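Local coordinates for extracellular solute-binding protein, family 3 (Methylophaga aminisulfidivorans MP, PDB 5SV6), which is of unknown function but has a periplasmic binding protein-like architecture and probably serves methanol oxidation alongside methanol dehydrogenase, at residues L70-A75 and R80-V85; D76-E81 and L265-T270. One frame throughout, in Å; residues are numbered along the deposited sequence.

Contact 1: residues L70-A75 and R80-V85; sequences LAKILA and RELEFV
Arg80 opens the return from helix to strand by pointing its backbone N at the carbonyl O of Ala75, a nearly straight hydrogen bond (2.8 Å, N-H...O angle 174°) that ties the incoming chain to the last turn of the helix it has just left. The carbonyl O of Arg80 accepts a bond from a water, which in turn accepts one from NZ of Lys72. A second water links that ammonium to the backbone N of Leu82, so two bridges join one lysine to the strand entrance, while Asp76 supplies NZ with a salt bridge. Leu82 turns its side chain toward the helix. Its CB lies 3.8 Å from CB of Ala75, and, with CG anti to the backbone N (chi1 171°), CD2 is carried up to the Lys72 backbone, 3.8 Å from its CA. The lysine chain, bent beyond CG, crosses this leucine at a slant and brings NZ to 3.5 Å from Leu82 CB. The other methyl, CD1, sits 4.2 Å above the centre of the Phe84 ring. Ala71 CB meets that ring obliquely, 3.9 Å from Phe84 CZ. The axes of helix 70-75 and strand 82-85 run at 140°, roughly antiparallel; the two alanines put only methyl groups here, which probably helps the strand lie close. Strand 82-87 pairs in parallel with strand 47-52, whose Val49 and Ala51 touch Leu82 and Phe84, and helix 276-286 packs against Leu70 and Ile73.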
loop_
_atom_site.group_PDB
_atom_site.type_symbol
_atom_site.label_atom_id
_atom_site.label_comp_id
_atom_site.label_asym_id
_atom_site.label_seq_id
_atom_site.Cartn_x
_atom_site.Cartn_y
_atom_site.Cartn_z
ATOM N N LEU A 70 0.327 13.067 6.607
ATOM C CA LEU A 70 1.507 12.666 7.363
ATOM C C LEU A 70 2.681 13.589 7.081
ATOM O O LEU A 70 3.480 13.866 7.970
ATOM C CB LEU A 70 1.893 11.224 7.031
ATOM C CG LEU A 70 0.883 10.172 7.491
ATOM C CD1 LEU A 70 1.302 8.783 7.040
ATOM C CD2 LEU A 70 0.691 10.237 9.022
ATOM N N ALA A 71 2.782 14.054 5.839
ATOM C CA ALA A 71 3.881 14.928 5.439
ATOM C C ALA A 71 3.784 16.262 6.178
ATOM O O ALA A 71 4.791 16.834 6.600
ATOM C CB ALA A 71 3.852 15.153 3.926
ATOM N N LYS A 72 2.559 16.751 6.324
ATOM C CA LYS A 72 2.306 18.000 7.044
ATOM C C LYS A 72 2.708 17.866 8.520
ATOM O O LYS A 72 3.413 18.724 9.067
ATOM C CB LYS A 72 0.839 18.419 6.837
ATOM C CG LYS A 72 0.264 19.551 7.710
ATOM C CD LYS A 72 1.198 20.717 7.936
ATOM C CE LYS A 72 1.758 21.317 6.663
ATOM N NZ LYS A 72 3.235 21.496 6.871
ATOM N N ILE A 73 2.284 16.782 9.155
ATOM C CA ILE A 73 2.709 16.485 10.516
ATOM C C ILE A 73 4.236 16.427 10.624
ATOM O O ILE A 73 4.828 17.041 11.515
ATOM C CB ILE A 73 2.097 15.160 11.006
ATOM C CG1 ILE A 73 0.576 15.306 11.135
ATOM C CG2 ILE A 73 2.711 14.741 12.323
ATOM C CD1 ILE A 73 -0.137 14.011 11.463
ATOM N N LEU A 74 4.876 15.702 9.711
ATOM C CA LEU A 74 6.338 15.560 9.764
ATOM C C LEU A 74 7.047 16.915 9.613
ATOM O O LEU A 74 7.996 17.219 10.349
ATOM C CB LEU A 74 6.821 14.567 8.698
ATOM C CG LEU A 74 8.325 14.298 8.622
ATOM C CD1 LEU A 74 8.889 13.773 9.967
ATOM C CD2 LEU A 74 8.628 13.319 7.473
ATOM N N ALA A 75 6.588 17.735 8.671
ATOM C CA ALA A 75 7.212 19.044 8.454
ATOM C C ALA A 75 6.992 19.994 9.644
ATOM O O ALA A 75 7.926 20.683 10.075
ATOM C CB ALA A 75 6.727 19.672 7.165
ATOM N N ARG A 80 9.722 22.863 9.742
ATOM C CA ARG A 80 10.076 23.214 8.375
ATOM C C ARG A 80 8.843 23.562 7.553
ATOM O O ARG A 80 7.737 23.109 7.848
ATOM C CB ARG A 80 10.818 22.060 7.709
ATOM C CG ARG A 80 12.169 21.748 8.326
ATOM C CD ARG A 80 12.730 20.512 7.674
ATOM N NE ARG A 80 14.074 20.178 8.124
ATOM C CZ ARG A 80 15.105 20.024 7.306
ATOM N NH1 ARG A 80 14.947 20.190 5.998
ATOM N NH2 ARG A 80 16.290 19.707 7.795
ATOM N N GLU A 81 9.040 24.356 6.511
ATOM C CA GLU A 81 7.968 24.605 5.567
ATOM C C GLU A 81 7.870 23.435 4.591
ATOM O O GLU A 81 8.857 23.057 3.966
ATOM C CB GLU A 81 8.200 25.903 4.801
ATOM C CG GLU A 81 7.243 26.063 3.639
ATOM C CD GLU A 81 7.246 27.462 3.070
ATOM O OE1 GLU A 81 8.323 28.094 3.059
ATOM O OE2 GLU A 81 6.159 27.922 2.649
ATOM N N LEU A 82 6.675 22.871 4.470
ATOM C CA LEU A 82 6.449 21.740 3.586
ATOM C C LEU A 82 6.388 22.171 2.124
ATOM O O LEU A 82 5.643 23.083 1.754
ATOM C CB LEU A 82 5.175 20.999 4.001
ATOM C CG LEU A 82 4.638 19.901 3.088
ATOM C CD1 LEU A 82 5.665 18.791 2.864
ATOM C CD2 LEU A 82 3.346 19.351 3.658
ATOM N N GLU A 83 7.212 21.531 1.303
ATOM C CA GLU A 83 7.205 21.756 -0.132
ATOM C C GLU A 83 7.025 20.405 -0.828
ATOM O O GLU A 83 7.913 19.554 -0.778
ATOM C CB GLU A 83 8.533 22.403 -0.564
ATOM C CG GLU A 83 8.708 22.578 -2.061
ATOM C CD GLU A 83 10.048 23.205 -2.431
ATOM O OE1 GLU A 83 10.687 23.832 -1.557
ATOM O OE2 GLU A 83 10.468 23.056 -3.599
ATOM N N PHE A 84 5.886 20.204 -1.474
ATOM C CA PHE A 84 5.703 19.007 -2.280
ATOM C C PHE A 84 6.360 19.132 -3.641
ATOM O O PHE A 84 6.294 20.180 -4.277
ATOM C CB PHE A 84 4.224 18.719 -2.492
ATOM C CG PHE A 84 3.537 18.158 -1.293
ATOM C CD1 PHE A 84 3.795 16.857 -0.874
ATOM C CD2 PHE A 84 2.604 18.908 -0.603
ATOM C CE1 PHE A 84 3.151 16.337 0.222
ATOM C CE2 PHE A 84 1.945 18.383 0.491
ATOM C CZ PHE A 84 2.230 17.095 0.912
ATOM N N VAL A 85 6.978 18.043 -4.087
ATOM C CA VAL A 85 7.464 17.935 -5.449
ATOM C C VAL A 85 6.652 16.836 -6.094
ATOM O O VAL A 85 6.790 15.667 -5.744
ATOM C CB VAL A 85 8.961 17.577 -5.492
ATOM C CG1 VAL A 85 9.403 17.282 -6.911
ATOM C CG2 VAL A 85 9.786 18.696 -4.884
HETATM O O HOH W 1 5.126 23.352 8.536
HETATM O O HOH W 2 4.538 24.115 5.792
#

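Contact 2: residues D76-E81 and L265-T270; sequences DTMDRE and LKEINT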
loop_
_atom_site.group_PDB
_atom_site.type_symbol
_atom_site.label_atom_id
_atom_site.label_comp_id
_atom_site.label_asym_id
_atom_site.label_seq_id
_atom_site.Cartn_x
_atom_site.Cartn_y
_atom_site.Cartn_z
ATOM N N ASP A 76 5.762 20.027 10.160
ATOM C CA ASP A 76 5.427 20.848 11.330
ATOM C C ASP A 76 6.304 20.472 12.520
ATOM O O ASP A 76 6.841 21.334 13.214
ATOM C CB ASP A 76 3.959 20.668 11.730
ATOM C CG ASP A 76 2.989 21.386 10.793
ATOM O OD1 ASP A 76 3.433 22.166 9.925
ATOM O OD2 ASP A 76 1.766 21.172 10.940
ATOM N N THR A 77 6.440 19.169 12.749
ATOM C CA THR A 77 7.217 18.654 13.874
ATOM C C THR A 77 8.697 19.014 13.775
ATOM O O THR A 77 9.361 19.227 14.790
ATOM C CB THR A 77 7.036 17.137 14.008
ATOM O OG1 THR A 77 5.636 16.849 14.081
ATOM C CG2 THR A 77 7.735 16.601 15.266
HETATM N N MSE A 78 9.198 19.118 12.546
HETATM C CA MSE A 78 10.586 19.472 12.303
HETATM C C MSE A 78 10.772 20.976 12.180
HETATM O O MSE A 78 11.881 21.444 11.920
HETATM C CB MSE A 78 11.088 18.796 11.017
HETATM C CG MSE A 78 11.027 17.287 11.065
HETATM SE SE MSE A 78 11.444 16.487 9.335
HETATM C CE MSE A 78 13.374 16.810 9.369
ATOM N N ASP A 79 9.686 21.725 12.356
ATOM C CA ASP A 79 9.702 23.176 12.151
ATOM C C ASP A 79 10.182 23.579 10.756
ATOM O O ASP A 79 10.950 24.535 10.594
ATOM C CB ASP A 79 10.539 23.863 13.231
ATOM C CG ASP A 79 9.950 23.681 14.616
ATOM O OD1 ASP A 79 8.730 23.898 14.781
ATOM O OD2 ASP A 79 10.700 23.303 15.539
ATOM N N ARG A 80 9.722 22.863 9.742
ATOM C CA ARG A 80 10.076 23.214 8.375
ATOM C C ARG A 80 8.843 23.562 7.553
ATOM O O ARG A 80 7.737 23.109 7.848
ATOM C CB ARG A 80 10.818 22.060 7.709
ATOM C CG ARG A 80 12.169 21.748 8.326
ATOM C CD ARG A 80 12.730 20.512 7.674
ATOM N NE ARG A 80 14.074 20.178 8.124
ATOM C CZ ARG A 80 15.105 20.024 7.306
ATOM N NH1 ARG A 80 14.947 20.190 5.998
ATOM N NH2 ARG A 80 16.290 19.707 7.795
ATOM N N GLU A 81 9.040 24.356 6.511
ATOM C CA GLU A 81 7.968 24.605 5.567
ATOM C C GLU A 81 7.870 23.435 4.591
ATOM O O GLU A 81 8.857 23.057 3.966
ATOM C CB GLU A 81 8.200 25.903 4.801
ATOM C CG GLU A 81 7.243 26.063 3.639
ATOM C CD GLU A 81 7.246 27.462 3.070
ATOM O OE1 GLU A 81 8.323 28.094 3.059
ATOM O OE2 GLU A 81 6.159 27.922 2.649
ATOM N N LEU A 265 18.024 12.117 8.111
ATOM C CA LEU A 265 17.442 10.899 8.673
ATOM C C LEU A 265 17.317 10.956 10.198
ATOM O O LEU A 265 16.311 10.523 10.767
ATOM C CB LEU A 265 18.265 9.676 8.273
ATOM C CG LEU A 265 17.758 8.311 8.763
ATOM C CD1 LEU A 265 16.449 7.959 8.111
ATOM C CD2 LEU A 265 18.785 7.205 8.509
ATOM N N LYS A 266 18.346 11.472 10.865
ATOM C CA LYS A 266 18.287 11.614 12.316
ATOM C C LYS A 266 17.170 12.578 12.756
ATOM O O LYS A 266 16.458 12.300 13.716
ATOM C CB LYS A 266 19.662 12.014 12.898
ATOM C CG LYS A 266 20.699 10.900 12.757
ATOM C CD LYS A 266 21.981 11.169 13.549
ATOM C CE LYS A 266 22.641 12.472 13.130
ATOM N NZ LYS A 266 23.915 12.747 13.891
ATOM N N GLU A 267 17.008 13.697 12.053
ATOM C CA GLU A 267 15.942 14.646 12.385
ATOM C C GLU A 267 14.563 14.022 12.163
ATOM O O GLU A 267 13.619 14.261 12.917
ATOM C CB GLU A 267 16.065 15.929 11.553
ATOM C CG GLU A 267 17.228 16.828 11.948
ATOM C CD GLU A 267 17.182 18.187 11.262
ATOM O OE1 GLU A 267 16.074 18.666 10.916
ATOM O OE2 GLU A 267 18.264 18.777 11.069
ATOM N N ILE A 268 14.458 13.224 11.109
ATOM C CA ILE A 268 13.223 12.532 10.812
ATOM C C ILE A 268 12.863 11.532 11.911
ATOM O O ILE A 268 11.735 11.507 12.382
ATOM C CB ILE A 268 13.301 11.855 9.419
ATOM C CG1 ILE A 268 13.251 12.943 8.340
ATOM C CG2 ILE A 268 12.161 10.860 9.253
ATOM C CD1 ILE A 268 13.556 12.476 6.928
ATOM N N ASN A 269 13.828 10.728 12.335
ATOM C CA ASN A 269 13.578 9.762 13.389
ATOM C C ASN A 269 13.133 10.439 14.686
ATOM O O ASN A 269 12.250 9.954 15.386
ATOM C CB ASN A 269 14.815 8.893 13.624
ATOM C CG ASN A 269 14.933 7.772 12.607
ATOM O OD1 ASN A 269 13.939 7.398 11.975
ATOM N ND2 ASN A 269 16.139 7.225 12.449
ATOM N N THR A 270 13.749 11.572 14.985
ATOM C CA THR A 270 13.394 12.325 16.175
ATOM C C THR A 270 11.963 12.821 16.056
ATOM O O THR A 270 11.187 12.717 17.001
ATOM C CB THR A 270 14.367 13.504 16.372
ATOM O OG1 THR A 270 15.645 12.983 16.737
ATOM C CG2 THR A 270 13.892 14.464 17.473
#
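Met78, a selenomethionine in this crystal, and Arg80 reach from the end of helix 66-77 to Glu267 and Ile268 on helix 262-274. The helix ends in a Schellman motif: Asp79 takes a positive phi (56°), its N bonds back to Asp76 O at 3.0 Å, and the second bond into the last turn is that of Arg80 N to Ala75 O in contact 1. On either side of Asp79, the CB atoms of Met78 and Arg80 point toward the second helix. Followed outward from that CB, the Met78 side chain makes its first approach through SE, which lies 4.1 Å from CG1 of Ile268. A bend at chi3 (74°) turns the terminal CE in toward the partner helix, where it meets three atoms: Ile268 CG1 at 4.0 Å, Glu267 CB at 3.6 Å and Glu267 OE1, also at 3.6 Å. The methyl therefore rests against the aliphatic root of the glutamate as well as its carboxylate, the two side chains crossing at about a right angle. Leu264 and Ala271 of the same helix, with Leu47 of strand 47-52, are further neighbours of Met78. Beside this contact a salt bridge joins the two segments. Arg80, extended from CG to NE, gives NH1 to the backbone O of Thr46, a bond that would help to fix the guanidinium, and sends NH2 to Glu267. That hydrogen bond, NH2 to OE1, is long at 3.3 Å; OE1 lies near the guanidinium plane but is itself met from above the carboxylate plane, 45° out of it.

Overall arrangement
The two contacts are consecutive steps along one piece of chain, their centres about 9 Å apart. Residues 70-75 lie within helix 66-77, whose last two residues open the segment 76-81 before the chain turns, and 80-85 enter strand 82-87; the ranges share Arg80 and Glu81, and Arg80 touches across both. Contact 1 is local, folding strand 82-87 back along the helix that precedes it, whereas contact 2 spans 183 intervening residues to bring helix 262-274, from near the end of the chain, against the same helix terminus. The principle illustrated is that a helix end can serve two jobs: turning the chain into a sheet, and presenting residues that join sequence-distant parts of a solute-binding-protein fold.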